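Local coordinates for RNA-binding protein HI_1333 (Haemophilus influenzae, PDB 1JO0) that probably binds RNA, as a small single-domain member of the CRS1/YhbY (CRM) family, at residues Thr1-Thr5 / Leu84-Ser88; Leu34-Glu38 / Ile66-Thr70; Lys59-Ile63 / Thr77-Leu82. All blocks are in the same frame, centred on the assembly; numbering follows the deposited sequence.

Contact 1: Thr1-Thr5 / Leu84-Ser88; sequences TTLST and LYRPS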
loop_
_atom_site.group_PDB
_atom_site.type_symbol
_atom_site.label_atom_id
_atom_site.label_comp_id
_atom_site.label_asym_id
_atom_site.label_seq_id
_atom_site.Cartn_x
_atom_site.Cartn_y
_atom_site.Cartn_z
ATOM N N THR A 1 -7.450 8.971 -0.387
ATOM C CA THR A 1 -6.310 9.713 0.173
ATOM C C THR A 1 -5.544 10.397 -0.953
ATOM O O THR A 1 -5.078 9.697 -1.838
ATOM C CB THR A 1 -5.361 8.783 0.912
ATOM O OG1 THR A 1 -6.090 8.074 1.942
ATOM C CG2 THR A 1 -4.241 9.544 1.592
ATOM N N THR A 2 -5.450 11.716 -0.930
ATOM C CA THR A 2 -4.816 12.463 -2.003
ATOM C C THR A 2 -3.558 13.093 -1.430
ATOM O O THR A 2 -3.647 13.879 -0.490
ATOM C CB THR A 2 -5.777 13.504 -2.589
ATOM O OG1 THR A 2 -6.900 12.801 -3.165
ATOM C CG2 THR A 2 -5.042 14.293 -3.647
ATOM N N LEU A 3 -2.421 12.708 -2.004
ATOM C CA LEU A 3 -1.112 13.149 -1.581
ATOM C C LEU A 3 -0.526 14.132 -2.593
ATOM O O LEU A 3 -0.640 13.951 -3.806
ATOM C CB LEU A 3 -0.188 11.971 -1.477
ATOM C CG LEU A 3 -0.541 10.910 -0.448
ATOM C CD1 LEU A 3 0.389 9.733 -0.503
ATOM C CD2 LEU A 3 -0.511 11.516 0.971
ATOM N N SER A 4 0.129 15.164 -2.096
ATOM C CA SER A 4 0.866 16.057 -2.963
ATOM C C SER A 4 2.077 15.300 -3.540
ATOM O O SER A 4 2.467 14.271 -2.993
ATOM C CB SER A 4 1.409 17.276 -2.209
ATOM O OG SER A 4 2.474 16.918 -1.337
ATOM N N THR A 5 2.673 15.851 -4.567
ATOM C CA THR A 5 3.899 15.278 -5.117
ATOM C C THR A 5 5.004 15.123 -4.094
ATOM O O THR A 5 5.658 14.089 -3.971
ATOM C CB THR A 5 4.370 16.220 -6.257
ATOM O OG1 THR A 5 3.291 16.361 -7.180
ATOM C CG2 THR A 5 5.574 15.558 -6.883
ATOM N N LEU A 84 1.641 1.746 -0.270
ATOM C CA LEU A 84 0.345 2.366 -0.015
ATOM C C LEU A 84 0.398 3.201 1.265
ATOM O O LEU A 84 1.175 2.851 2.171
ATOM C CB LEU A 84 -0.741 1.329 0.118
ATOM C CG LEU A 84 -0.978 0.390 -1.047
ATOM C CD1 LEU A 84 -1.744 -0.841 -0.606
ATOM C CD2 LEU A 84 -1.738 1.130 -2.112
ATOM N N TYR A 85 -0.436 4.210 1.358
ATOM C CA TYR A 85 -0.491 5.041 2.555
ATOM C C TYR A 85 -1.904 5.456 2.886
ATOM O O TYR A 85 -2.632 5.904 1.994
ATOM C CB TYR A 85 0.385 6.284 2.410
ATOM C CG TYR A 85 0.257 7.282 3.532
ATOM C CD1 TYR A 85 0.971 7.136 4.726
ATOM C CD2 TYR A 85 -0.561 8.404 3.434
ATOM C CE1 TYR A 85 0.837 8.072 5.746
ATOM C CE2 TYR A 85 -0.682 9.327 4.441
ATOM C CZ TYR A 85 0.017 9.166 5.599
ATOM O OH TYR A 85 -0.092 10.088 6.605
ATOM N N ARG A 86 -2.277 5.352 4.164
ATOM C CA ARG A 86 -3.529 5.956 4.601
ATOM C C ARG A 86 -3.307 6.591 5.986
ATOM O O ARG A 86 -2.742 5.884 6.835
ATOM C CB ARG A 86 -4.633 4.930 4.697
ATOM C CG ARG A 86 -6.018 5.506 4.912
ATOM C CD ARG A 86 -7.067 4.424 4.920
ATOM N NE ARG A 86 -7.007 3.552 6.073
ATOM C CZ ARG A 86 -7.586 2.364 6.175
ATOM N NH1 ARG A 86 -8.274 1.832 5.164
ATOM N NH2 ARG A 86 -7.442 1.704 7.324
ATOM N N PRO A 87 -3.707 7.825 6.201
ATOM C CA PRO A 87 -3.447 8.444 7.501
ATOM C C PRO A 87 -4.322 7.838 8.591
ATOM O O PRO A 87 -5.441 7.424 8.343
ATOM C CB PRO A 87 -3.788 9.917 7.246
ATOM C CG PRO A 87 -4.824 9.868 6.163
ATOM C CD PRO A 87 -4.405 8.726 5.279
ATOM N N SER A 88 -3.757 7.861 9.808
ATOM C CA SER A 88 -4.353 7.386 11.043
ATOM C C SER A 88 -4.892 8.556 11.842
ATOM O O SER A 88 -4.374 9.655 11.757
ATOM C CB SER A 88 -3.277 6.660 11.919
ATOM O OG SER A 88 -3.783 6.233 13.127
#
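The phenol ring of Tyr85 is met obliquely by Leu3 and Thr1. Leu3 CD2 comes to 4.0 Å from Tyr85 CD2 and lies almost as near Tyr85 CE2, so one methyl rests against one side bond of the ring. The two side chains cross at about a right angle. Tyr85 CG stands anti to the backbone N (chi1 173°) and beside the carbonyl carbon, which lets Thr1 CG2 lie near both the ring and Tyr85 O. Leu11 of helix 5-15 touches both Leu3 and Tyr85, and Val75 of strand 73-78 does the same.

Thr1 CG2 abuts Pro87 CD at 3.8 Å and lies 4.0 Å from the backbone O of Tyr85. Thr1 OG1 passes 3.9 Å from Arg86 CG, with the two side chains crossing. That hydroxyl is hydrogen-bonded to Lys71 O. The guanidinium of Arg86 is engaged elsewhere, by Glu38 and Thr70. No hydrogen bond joins the two segments directly, so their contact is one of van der Waals packing.

This is a surface contact that brings the N-terminal end of the chain against the end of strand 81-85. Ser4 then caps helix 5-15 as its N-cap residue, its OG bonded to Gln7 N. The arrangement is that of an N-terminal arm laid beside edge strand 73-78, where Thr1 and Leu3 touch Ala73, and the end of strand 81-85 in the mixed beta sheet of the CRM domain.

Contact 2: Leu34-Glu38 / Ile66-Thr70; sequences LAEIE and IVRET
The two helical segments that bring Ile37 to Ile66 and Glu38 to Thr70 pass with their axes 11.0 Å apart, at a signed crossing angle of -64°. The CA atoms of Glu38 and Thr70 are 6.8 Å apart.

Ile37 and Ile66 cross at about a right angle and meet through their delta methyls, CD1 to CD1 at 3.8 Å. The other branch of Ile37, CG2, turns to Thr70 CG2. Leu34 CD1 rests against both Thr70 CG2 and Glu69 CB, 4.0 Å from each.

Thr70 has its OG1 between the backbone N and the carbonyl carbon (chi1 68°). This hydroxyl donates to Ile66 O at 2.7 Å, from above the carbonyl plane. Ile66 O also accepts from Thr70 N, so two donors grip it. With OG1 turned back to its own helix, CG2 is the branch that meets Leu34 and Ile37.

Glu38 bends at chi2 (-70°) and slides past Thr70, bringing OE1 3.6 Å from Thr70 CG2. Its other oxygen, OE2, forms a salt bridge with Arg86, which also hydrogen-bonds to Thr70 O. One arginine thus ties both segments together at the polar side of the contact.

The pair joins helix 31-44 to the C-terminal end of helix 56-70. Ile66 also packs on Leu82 and Leu84 of strand 81-85, while Ile37 reaches Val22 of strand 22-24. Leu29 touches both isoleucines.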
loop_
_atom_site.group_PDB
_atom_site.type_symbol
_atom_site.label_atom_id
_atom_site.label_comp_id
_atom_site.label_asym_id
_atom_site.label_seq_id
_atom_site.Cartn_x
_atom_site.Cartn_y
_atom_site.Cartn_z
ATOM N N LEU A 34 -7.449 -8.830 2.355
ATOM C CA LEU A 34 -7.937 -7.454 2.537
ATOM C C LEU A 34 -7.915 -7.089 4.010
ATOM O O LEU A 34 -7.561 -5.958 4.325
ATOM C CB LEU A 34 -9.339 -7.325 1.964
ATOM C CG LEU A 34 -10.010 -5.969 2.197
ATOM C CD1 LEU A 34 -9.142 -4.877 1.556
ATOM C CD2 LEU A 34 -11.438 -6.003 1.703
ATOM N N ALA A 35 -8.309 -8.031 4.847
ATOM C CA ALA A 35 -8.230 -7.738 6.284
ATOM C C ALA A 35 -6.806 -7.503 6.729
ATOM O O ALA A 35 -6.567 -6.667 7.609
ATOM C CB ALA A 35 -8.914 -8.879 7.040
ATOM N N GLU A 36 -5.850 -8.204 6.180
ATOM C CA GLU A 36 -4.443 -8.026 6.537
ATOM C C GLU A 36 -4.017 -6.631 6.079
ATOM O O GLU A 36 -3.309 -5.966 6.817
ATOM C CB GLU A 36 -3.542 -9.068 5.915
ATOM C CG GLU A 36 -3.615 -10.519 6.437
ATOM C CD GLU A 36 -2.670 -11.351 5.578
ATOM O OE1 GLU A 36 -3.094 -12.263 4.847
ATOM O OE2 GLU A 36 -1.451 -11.055 5.636
ATOM N N ILE A 37 -4.457 -6.201 4.904
ATOM C CA ILE A 37 -4.080 -4.866 4.412
ATOM C C ILE A 37 -4.722 -3.817 5.290
ATOM O O ILE A 37 -4.052 -2.833 5.674
ATOM C CB ILE A 37 -4.439 -4.714 2.929
ATOM C CG1 ILE A 37 -3.582 -5.670 2.074
ATOM C CG2 ILE A 37 -4.246 -3.297 2.465
ATOM C CD1 ILE A 37 -4.047 -5.780 0.628
ATOM N N GLU A 38 -5.970 -3.955 5.641
ATOM C CA GLU A 38 -6.593 -2.989 6.555
ATOM C C GLU A 38 -5.866 -2.889 7.889
ATOM O O GLU A 38 -5.626 -1.817 8.389
ATOM C CB GLU A 38 -8.018 -3.419 6.871
ATOM C CG GLU A 38 -8.999 -2.927 5.884
ATOM C CD GLU A 38 -9.242 -1.413 5.931
ATOM O OE1 GLU A 38 -9.573 -0.890 4.865
ATOM O OE2 GLU A 38 -9.133 -0.748 6.978
ATOM N N ILE A 66 -7.723 -2.754 -4.125
ATOM C CA ILE A 66 -7.168 -2.335 -2.830
ATOM C C ILE A 66 -7.524 -0.867 -2.617
ATOM O O ILE A 66 -7.995 -0.469 -1.560
ATOM C CB ILE A 66 -5.659 -2.595 -2.700
ATOM C CG1 ILE A 66 -5.317 -4.086 -2.750
ATOM C CG2 ILE A 66 -5.090 -1.896 -1.470
ATOM C CD1 ILE A 66 -3.880 -4.429 -2.883
ATOM N N VAL A 67 -7.258 0.001 -3.596
ATOM C CA VAL A 67 -7.524 1.422 -3.407
ATOM C C VAL A 67 -9.004 1.633 -3.205
ATOM O O VAL A 67 -9.430 2.436 -2.369
ATOM C CB VAL A 67 -6.975 2.198 -4.619
ATOM C CG1 VAL A 67 -7.491 3.607 -4.641
ATOM C CG2 VAL A 67 -5.432 2.157 -4.587
ATOM N N ARG A 68 -9.876 0.965 -3.948
ATOM C CA ARG A 68 -11.308 1.152 -3.795
ATOM C C ARG A 68 -11.762 0.794 -2.397
ATOM O O ARG A 68 -12.515 1.508 -1.776
ATOM C CB ARG A 68 -12.065 0.257 -4.782
ATOM C CG ARG A 68 -13.571 0.474 -4.736
ATOM C CD ARG A 68 -14.306 -0.310 -5.811
ATOM N NE ARG A 68 -15.755 -0.256 -5.618
ATOM C CZ ARG A 68 -16.574 -1.209 -5.237
ATOM N NH1 ARG A 68 -16.178 -2.443 -4.964
ATOM N NH2 ARG A 68 -17.867 -0.933 -5.128
ATOM N N GLU A 69 -11.325 -0.353 -1.899
ATOM C CA GLU A 69 -11.798 -0.850 -0.604
ATOM C C GLU A 69 -11.223 -0.091 0.583
ATOM O O GLU A 69 -11.956 0.117 1.574
ATOM C CB GLU A 69 -11.371 -2.319 -0.480
ATOM C CG GLU A 69 -12.004 -3.231 -1.529
ATOM C CD GLU A 69 -13.394 -3.607 -1.051
ATOM O OE1 GLU A 69 -14.010 -2.899 -0.242
ATOM O OE2 GLU A 69 -13.843 -4.620 -1.586
ATOM N N THR A 70 -9.965 0.283 0.470
ATOM C CA THR A 70 -9.257 0.839 1.628
ATOM C C THR A 70 -9.152 2.364 1.624
ATOM O O THR A 70 -8.888 2.961 2.670
ATOM C CB THR A 70 -7.820 0.322 1.733
ATOM O OG1 THR A 70 -7.011 0.828 0.645
ATOM C CG2 THR A 70 -7.711 -1.197 1.793
HETATM O O HOH W 1 -11.027 -2.199 3.398
#

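Contact 3: Lys59-Ile63 / Thr77-Leu82; sequences KQLII and TIGHIL
A type II' beta turn from Ile78 to Ile81 joins antiparallel strands 73-78 and 81-85 into a hairpin, and helix 56-70 packs against it through Lys59, Ile62 and Ile63. Gly79 is the first of the two central turn residues, with a positive phi (62°) that favours glycine. Ile78 and Ile81 are hydrogen-bonded both ways across the turn.

Lys59 reaches the turn from the helix. Its NZ donates to Gly79 O at 2.8 Å, in the carbonyl plane, with a C=O...donor angle of 150°. The chain leaves the backbone with CG anti to N, then bends at chi3 (73°), which carries NZ round to the carbonyl. Beside this bond, NZ lies 3.4 Å from Thr77 CG2, the two side chains meeting tip to tip. The bond fixes the end of a long, flexible side chain against the turn.

Deeper in, the contact is apolar. Ile63 and Leu82 cross obliquely. In one of the two conformers of Leu82, its CD2 sits 3.6 Å from Ile63 CG1 and equally near Ile63 CD1. Ile63 CD1 also points tip to tip at Thr77, 3.9 Å from OG1. Val51 of strand 46-51 packs on both Ile62 and Leu82, extending the apolar layer across the sheet.

His80 and Ile81 point away from the helix. Helix 56-70 covers one face of the mixed sheet of the CRM domain, with Lys59 hydrogen-bonded to the turn. It is the crossover helix of a beta-alpha-beta unit whose parallel strands are 46-51 and 73-78.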
loop_
_atom_site.group_PDB
_atom_site.type_symbol
_atom_site.label_atom_id
_atom_site.label_comp_id
_atom_site.label_asym_id
_atom_site.label_seq_id
_atom_site.Cartn_x
_atom_site.Cartn_y
_atom_site.Cartn_z
ATOM N N LYS A 59 -2.006 -7.253 -11.896
ATOM C CA LYS A 59 -1.573 -6.363 -10.849
ATOM C C LYS A 59 -2.480 -5.131 -10.810
ATOM O O LYS A 59 -2.823 -4.667 -9.726
ATOM C CB LYS A 59 -0.140 -5.993 -11.035
ATOM C CG LYS A 59 0.386 -5.060 -9.936
ATOM C CD LYS A 59 1.915 -5.085 -10.020
ATOM C CE LYS A 59 2.300 -4.310 -11.263
ATOM N NZ LYS A 59 3.675 -3.733 -11.221
ATOM N N GLN A 60 -2.871 -4.639 -11.990
ATOM C CA GLN A 60 -3.714 -3.468 -12.002
ATOM C C GLN A 60 -5.069 -3.746 -11.367
ATOM O O GLN A 60 -5.609 -2.903 -10.649
ATOM C CB GLN A 60 -3.899 -2.931 -13.444
ATOM C CG GLN A 60 -4.506 -1.544 -13.448
ATOM C CD GLN A 60 -3.554 -0.538 -12.817
ATOM O OE1 GLN A 60 -2.438 -0.370 -13.300
ATOM N NE2 GLN A 60 -3.993 0.131 -11.750
ATOM N N LEU A 61 -5.665 -4.911 -11.639
ATOM C CA LEU A 61 -6.917 -5.313 -10.982
ATOM C C LEU A 61 -6.777 -5.256 -9.460
ATOM O O LEU A 61 -7.632 -4.714 -8.782
ATOM C CB LEU A 61 -7.284 -6.726 -11.435
ATOM C CG LEU A 61 -7.817 -7.100 -12.759
ATOM C CD1 LEU A 61 -7.993 -8.612 -12.894
ATOM C CD2 LEU A 61 -9.201 -6.492 -13.043
ATOM N N ILE A 62 -5.692 -5.853 -8.983
ATOM C CA ILE A 62 -5.411 -5.870 -7.549
ATOM C C ILE A 62 -5.248 -4.475 -7.003
ATOM O O ILE A 62 -5.861 -4.176 -5.966
ATOM C CB ILE A 62 -4.177 -6.747 -7.263
ATOM C CG1 ILE A 62 -4.460 -8.223 -7.528
ATOM C CG2 ILE A 62 -3.675 -6.520 -5.853
ATOM C CD1 ILE A 62 -3.268 -9.131 -7.693
ATOM N N ILE A 63 -4.448 -3.619 -7.612
ATOM C CA ILE A 63 -4.250 -2.262 -7.155
ATOM C C ILE A 63 -5.589 -1.555 -7.061
ATOM O O ILE A 63 -5.928 -0.871 -6.075
ATOM C CB ILE A 63 -3.315 -1.461 -8.105
ATOM C CG1 ILE A 63 -1.881 -1.926 -8.046
ATOM C CG2 ILE A 63 -3.440 0.045 -7.852
ATOM C CD1 ILE A 63 -0.920 -1.432 -9.089
ATOM N N THR A 77 4.367 1.918 -7.351
ATOM C CA THR A 77 4.263 0.597 -7.873
ATOM C C THR A 77 5.582 0.279 -8.593
ATOM O O THR A 77 5.891 1.012 -9.512
ATOM C CB THR A 77 3.227 0.532 -9.017
ATOM O OG1 THR A 77 1.992 1.052 -8.547
ATOM C CG2 THR A 77 3.111 -0.916 -9.468
ATOM N N ILE A 78 6.345 -0.679 -8.155
ATOM C CA ILE A 78 7.584 -1.008 -8.842
ATOM C C ILE A 78 7.720 -2.510 -8.726
ATOM O O ILE A 78 7.764 -3.055 -7.622
ATOM C CB ILE A 78 8.820 -0.321 -8.228
ATOM C CG1 ILE A 78 8.948 -0.677 -6.754
ATOM C CG2 ILE A 78 8.759 1.161 -8.516
ATOM C CD1 ILE A 78 9.904 0.080 -5.881
ATOM N N GLY A 79 7.721 -3.115 -9.907
ATOM C CA GLY A 79 7.873 -4.553 -9.912
ATOM C C GLY A 79 6.696 -5.141 -9.163
ATOM O O GLY A 79 5.543 -4.871 -9.452
ATOM N N HIS A 80 7.053 -5.958 -8.172
ATOM C CA HIS A 80 6.066 -6.746 -7.494
ATOM C C HIS A 80 5.643 -6.117 -6.176
ATOM O O HIS A 80 4.922 -6.774 -5.414
ATOM C CB HIS A 80 6.606 -8.178 -7.285
ATOM C CG HIS A 80 7.836 -8.254 -6.446
ATOM N ND1 HIS A 80 8.940 -7.449 -6.645
ATOM C CD2 HIS A 80 8.151 -9.034 -5.394
ATOM C CE1 HIS A 80 9.883 -7.738 -5.757
ATOM N NE2 HIS A 80 9.423 -8.704 -4.978
ATOM N N ILE A 81 6.009 -4.874 -5.919
ATOM C CA ILE A 81 5.729 -4.234 -4.645
ATOM C C ILE A 81 4.795 -3.053 -4.890
ATOM O O ILE A 81 5.011 -2.198 -5.768
ATOM C CB ILE A 81 7.002 -3.695 -3.966
ATOM C CG1 ILE A 81 8.014 -4.797 -3.665
ATOM C CG2 ILE A 81 6.710 -2.862 -2.732
ATOM C CD1 ILE A 81 7.538 -5.742 -2.590
ATOM N N LEU A 82 3.761 -3.008 -4.098
ATOM C CA LEU A 82 2.858 -1.877 -4.006
ATOM C C LEU A 82 3.086 -1.133 -2.695
ATOM O O LEU A 82 2.938 -1.736 -1.643
ATOM C CB LEU A 82 1.404 -2.323 -3.975
ATOM C CG LEU A 82 0.885 -3.272 -5.061
ATOM C CD1 LEU A 82 -0.600 -3.505 -4.839
ATOM C CD2 LEU A 82 1.212 -2.720 -6.426
#

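Contact 1 lies at the surface, whereas contacts 2 and 3 are partly buried. Contacts 2 and 3 share helix 56-70: contact 2 sets it against another helix, contact 3 against the hairpin of the sheet. Ile66 CD1 and Leu82 CD1, 3.9 Å apart, join their apolar parts. Contacts 1 and 3 both use strand 81-85, at its two ends, and do not otherwise touch. Arg86 links contact 1 to contact 2 by a salt bridge and a hydrogen bond, while Leu84 packs on Ile66. The chemistry differs accordingly. Only contact 3 has a direct hydrogen bond between its segments; contact 1 is van der Waals packing without one, and contact 2 combines methyl packing with a polar side.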